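Side-chain contacts in microcin B17-processing protein McbD (PDB 6GRH), which is needed to process the inactive microcin B17 precursor McbA into the active antibiotic peptide: residues H270-I274 and G275-D279; N294-E297 and S298-D301. The protein carries 1 engineered substitution. All blocks are in the same frame, centred on the assembly; numbering follows the deposited sequence.

Contact 1: H270-I274 and G275-D279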
loop_
_atom_site.group_PDB
_atom_site.type_symbol
_atom_site.label_atom_id
_atom_site.label_comp_id
_atom_site.label_asym_id
_atom_site.label_seq_id
_atom_site.Cartn_x
_atom_site.Cartn_y
_atom_site.Cartn_z
ATOM N N HIS E 270 -25.970 29.298 -4.221
ATOM C CA HIS E 270 -25.839 29.208 -2.748
ATOM C C HIS E 270 -24.362 29.226 -2.319
ATOM O O HIS E 270 -24.008 29.946 -1.394
ATOM C CB HIS E 270 -26.521 27.944 -2.196
ATOM C CG HIS E 270 -26.416 27.804 -0.715
ATOM N ND1 HIS E 270 -27.278 28.434 0.154
ATOM C CD2 HIS E 270 -25.528 27.131 0.054
ATOM C CE1 HIS E 270 -26.935 28.143 1.395
ATOM N NE2 HIS E 270 -25.869 27.359 1.362
ATOM N N ASN E 271 -23.529 28.466 -3.028
ATOM C CA ASN E 271 -22.118 28.345 -2.697
ATOM C C ASN E 271 -21.308 29.595 -3.028
ATOM O O ASN E 271 -20.361 29.934 -2.300
ATOM C CB ASN E 271 -21.499 27.140 -3.396
ATOM C CG ASN E 271 -21.873 25.828 -2.727
ATOM O OD1 ASN E 271 -22.286 25.799 -1.565
ATOM N ND2 ASN E 271 -21.713 24.746 -3.450
ATOM N N PHE E 272 -21.692 30.250 -4.122
ATOM C CA PHE E 272 -21.202 31.590 -4.451
ATOM C C PHE E 272 -21.498 32.557 -3.280
ATOM O O PHE E 272 -20.584 33.250 -2.779
ATOM C CB PHE E 272 -21.833 32.071 -5.771
ATOM C CG PHE E 272 -21.301 33.388 -6.245
ATOM C CD1 PHE E 272 -21.825 34.575 -5.755
ATOM C CD2 PHE E 272 -20.230 33.435 -7.133
ATOM C CE1 PHE E 272 -21.306 35.803 -6.167
ATOM C CE2 PHE E 272 -19.713 34.658 -7.550
ATOM C CZ PHE E 272 -20.246 35.838 -7.063
ATOM N N LEU E 273 -22.742 32.556 -2.796
ATOM C CA LEU E 273 -23.141 33.484 -1.725
ATOM C C LEU E 273 -22.538 33.207 -0.337
ATOM O O LEU E 273 -22.253 34.144 0.387
ATOM C CB LEU E 273 -24.672 33.585 -1.619
ATOM C CG LEU E 273 -25.409 34.146 -2.840
ATOM C CD1 LEU E 273 -26.895 33.838 -2.724
ATOM C CD2 LEU E 273 -25.187 35.648 -2.980
ATOM N N ILE E 274 -22.341 31.949 0.040
ATOM C CA ILE E 274 -21.710 31.630 1.340
ATOM C C ILE E 274 -20.180 31.663 1.244
ATOM O O ILE E 274 -19.489 31.754 2.258
ATOM C CB ILE E 274 -22.191 30.284 1.938
ATOM C CG1 ILE E 274 -21.760 29.084 1.083
ATOM C CG2 ILE E 274 -23.699 30.307 2.109
ATOM C CD1 ILE E 274 -21.824 27.767 1.819
ATOM N N GLY E 275 -19.660 31.564 0.024
ATOM C CA GLY E 275 -18.260 31.851 -0.251
ATOM C C GLY E 275 -17.874 33.323 -0.097
ATOM O O GLY E 275 -16.713 33.623 0.098
ATOM N N GLY E 276 -18.841 34.240 -0.182
ATOM C CA GLY E 276 -18.577 35.676 -0.052
ATOM C C GLY E 276 -17.890 36.298 -1.264
ATOM O O GLY E 276 -17.263 37.356 -1.144
ATOM N N TYR E 277 -18.025 35.644 -2.426
ATOM C CA TYR E 277 -17.404 36.098 -3.676
ATOM C C TYR E 277 -18.027 37.429 -4.133
ATOM O O TYR E 277 -19.233 37.640 -3.986
ATOM C CB TYR E 277 -17.557 35.038 -4.768
ATOM C CG TYR E 277 -16.799 33.757 -4.476
ATOM C CD1 TYR E 277 -15.419 33.667 -4.686
ATOM C CD2 TYR E 277 -17.463 32.634 -3.971
ATOM C CE1 TYR E 277 -14.726 32.490 -4.409
ATOM C CE2 TYR E 277 -16.786 31.457 -3.691
ATOM C CZ TYR E 277 -15.423 31.381 -3.912
ATOM O OH TYR E 277 -14.772 30.196 -3.623
ATOM N N THR E 278 -17.199 38.316 -4.680
ATOM C CA THR E 278 -17.643 39.664 -5.063
ATOM C C THR E 278 -18.300 39.629 -6.436
ATOM O O THR E 278 -18.211 38.631 -7.166
ATOM C CB THR E 278 -16.462 40.656 -5.126
ATOM O OG1 THR E 278 -15.548 40.255 -6.153
ATOM C CG2 THR E 278 -15.718 40.698 -3.805
ATOM N N ASP E 279 -18.929 40.744 -6.792
ATOM C CA ASP E 279 -19.504 40.916 -8.127
ATOM C C ASP E 279 -18.454 40.970 -9.243
ATOM O O ASP E 279 -18.761 40.604 -10.380
ATOM C CB ASP E 279 -20.419 42.154 -8.183
ATOM C CG ASP E 279 -21.855 41.849 -7.737
ATOM O OD1 ASP E 279 -22.159 40.694 -7.359
ATOM O OD2 ASP E 279 -22.690 42.778 -7.780
#

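Contact 2: N294-E297 and S298-D301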
loop_
_atom_site.group_PDB
_atom_site.type_symbol
_atom_site.label_atom_id
_atom_site.label_comp_id
_atom_site.label_asym_id
_atom_site.label_seq_id
_atom_site.Cartn_x
_atom_site.Cartn_y
_atom_site.Cartn_z
ATOM N N ASN E 294 -32.749 36.634 -7.889
ATOM C CA ASN E 294 -32.840 35.811 -6.665
ATOM C C ASN E 294 -33.659 36.541 -5.606
ATOM O O ASN E 294 -33.125 37.082 -4.636
ATOM C CB ASN E 294 -31.430 35.436 -6.128
ATOM C CG ASN E 294 -31.480 34.624 -4.840
ATOM O OD1 ASN E 294 -32.428 33.884 -4.591
ATOM N ND2 ASN E 294 -30.465 34.770 -4.017
ATOM N N LYS E 295 -34.971 36.556 -5.815
ATOM C CA LYS E 295 -35.912 37.156 -4.878
ATOM C C LYS E 295 -37.281 36.516 -5.075
ATOM O O LYS E 295 -37.617 36.055 -6.167
ATOM C CB LYS E 295 -35.979 38.678 -5.032
ATOM C CG LYS E 295 -36.162 39.183 -6.453
ATOM C CD LYS E 295 -35.705 40.632 -6.596
ATOM C CE LYS E 295 -35.492 41.005 -8.056
ATOM N NZ LYS E 295 -36.732 41.453 -8.746
ATOM N N TYR E 296 -38.050 36.473 -4.001
ATOM C CA TYR E 296 -39.339 35.806 -4.005
ATOM C C TYR E 296 -40.272 36.323 -5.109
ATOM O O TYR E 296 -41.041 35.545 -5.675
ATOM C CB TYR E 296 -39.993 35.936 -2.629
ATOM C CG TYR E 296 -41.221 35.081 -2.450
ATOM C CD1 TYR E 296 -41.125 33.689 -2.447
ATOM C CD2 TYR E 296 -42.480 35.661 -2.242
ATOM C CE1 TYR E 296 -42.249 32.898 -2.283
ATOM C CE2 TYR E 296 -43.606 34.876 -2.074
ATOM C CZ TYR E 296 -43.477 33.496 -2.094
ATOM O OH TYR E 296 -44.579 32.703 -1.930
ATOM N N GLU E 297 -40.161 37.614 -5.443
ATOM C CA GLU E 297 -41.010 38.248 -6.462
ATOM C C GLU E 297 -40.829 37.652 -7.862
ATOM O O GLU E 297 -41.740 37.753 -8.691
ATOM C CB GLU E 297 -40.810 39.774 -6.551
ATOM C CG GLU E 297 -40.867 40.538 -5.226
ATOM C CD GLU E 297 -39.491 40.655 -4.562
ATOM O OE1 GLU E 297 -39.135 39.777 -3.722
ATOM O OE2 GLU E 297 -38.755 41.619 -4.903
ATOM N N SER E 298 -39.662 37.079 -8.144
ATOM C CA SER E 298 -39.482 36.326 -9.389
ATOM C C SER E 298 -40.442 35.120 -9.423
ATOM O O SER E 298 -41.116 34.894 -10.437
ATOM C CB SER E 298 -38.019 35.885 -9.551
ATOM O OG SER E 298 -37.175 37.011 -9.735
ATOM N N PHE E 299 -40.526 34.393 -8.299
ATOM C CA PHE E 299 -41.406 33.217 -8.148
ATOM C C PHE E 299 -42.881 33.588 -8.280
ATOM O O PHE E 299 -43.606 32.981 -9.069
ATOM C CB PHE E 299 -41.137 32.533 -6.794
ATOM C CG PHE E 299 -41.964 31.304 -6.539
ATOM C CD1 PHE E 299 -41.797 30.159 -7.313
ATOM C CD2 PHE E 299 -42.887 31.272 -5.494
ATOM C CE1 PHE E 299 -42.538 29.004 -7.061
ATOM C CE2 PHE E 299 -43.649 30.125 -5.245
ATOM C CZ PHE E 299 -43.464 28.987 -6.024
ATOM N N THR E 300 -43.319 34.582 -7.514
ATOM C CA THR E 300 -44.723 35.018 -7.562
ATOM C C THR E 300 -45.104 35.608 -8.913
ATOM O O THR E 300 -46.154 35.269 -9.440
ATOM C CB THR E 300 -45.054 36.057 -6.483
ATOM O OG1 THR E 300 -44.111 37.125 -6.556
ATOM C CG2 THR E 300 -45.008 35.427 -5.100
ATOM N N ASP E 301 -44.264 36.485 -9.463
ATOM C CA ASP E 301 -44.514 37.046 -10.792
ATOM C C ASP E 301 -44.739 35.971 -11.878
ATOM O O ASP E 301 -45.642 36.117 -12.720
ATOM C CB ASP E 301 -43.385 37.969 -11.226
ATOM C CG ASP E 301 -43.539 38.426 -12.660
ATOM O OD1 ASP E 301 -44.450 39.239 -12.949
ATOM O OD2 ASP E 301 -42.773 37.927 -13.504
#

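Contact 1: H270-I274 and G275-D279
The first torsions of Phe272 and Tyr277 set CB of Tyr277 over the Phe272 ring. In Phe272, CG lies trans to the backbone N (chi1 -175°). This sends the ring out from the side of the helix, where the exit loop at Tyr277 and Thr278 passes it. In Tyr277, CG lies trans to the carbonyl carbon instead (chi1 -66°). Its CB sits over one face of the Phe272 ring, displaced toward the rim. CE2 of Phe272 is 3.5 Å from CB of Tyr277, and the approach is a CH-pi contact. The two rings themselves are oblique, with planes at 36°. The carbonyl O of Thr278 lies at the edge of the Phe272 ring, 3.5 Å from CZ. The Tyr277 ring in turn has the O of Phe272 at its edge, 3.4 Å from CD2.

The helix ends here. Gly275 N donates to Asn271 O at 2.9 Å. Gly276 N makes only weak bonds to Phe272 O (3.3 Å) and Leu273 O (3.5 Å). Tyr277 OH bonds Glu10 of a McbC chain, and His270 NE2 bonds Glu5 of the same McbC chain. Thr278 N is bonded to Asp281. The contact is a helix C-terminal cap: Gly276 leaves helical geometry with positive phi, and an apolar contact bridges the last turn and the exit loop.

Contact 2: N294-E297 and S298-D301
Thr300 reaches back one turn to Tyr296 and Glu297, and its two branches do different work. Its CB points toward 294-297 and lies 4.1 Å from Tyr296 O. From there the side chain forks. OG1 sits between the backbone N and the carbonyl carbon (chi1 52°), and this turns it to Glu297. It gives a weak hydrogen bond to Glu297 O at 3.3 Å. The other branch, CG2, ends on the Tyr296 ring. It is 3.4 Å from CE2 and 3.8 Å from CD2 of Tyr296. The Thr300 and Tyr296 side chains cross at about a right angle.

At its other meta carbon, CE1, the same ring meets Phe299. CE1 of Tyr296 is 3.7 Å from CD2 of Phe299. This CD2 and the Thr300 methyl approach from the same side of the Tyr296 ring plane. The planes of the two rings are inclined obliquely, at 43°.

The backbone supplies the first helical bonds. Ser298 N donates to Lys295 O at 3.0 Å. Thr300 N donates to Tyr296 O nearly straight (165°). Asp301 N donates to Glu297 O at 2.9 Å. Glu297 O thus has two donors, the Asp301 amide and, weakly, the Thr300 hydroxyl.

Ser298 OG bonds Cys293 O, and Ser298 and Phe299 both pack on Tyr241 of strand 241-248. Backbone bonds carry the first turn of helix 296-304, and the Thr300 hydroxyl is a weak addition to them. Within the two segments, the Tyr296 ring is held only by apolar contact with Phe299 and the Thr300 methyl.

How the contacts relate
Contact 1 comes first along the chain. It closes the turn where helix 251-275 runs into the loop before helix 285-292. Helix 285-292 then intervenes, and contact 2 follows at the start of helix 296-304. The two are in series and neither nests in nor crosses the other. Their centres are about 20 Å apart, yet they touch: Leu273 CD1 packs 3.9 Å from Asn294 ND2. Asn294 also hydrogen-bonds the backbone of Arg238, Lys240 and Tyr241. Arg238 is touched by His270 and Ile274. The end of helix 251-275 and the approach to helix 296-304 therefore meet at the run leading into strand 241-248.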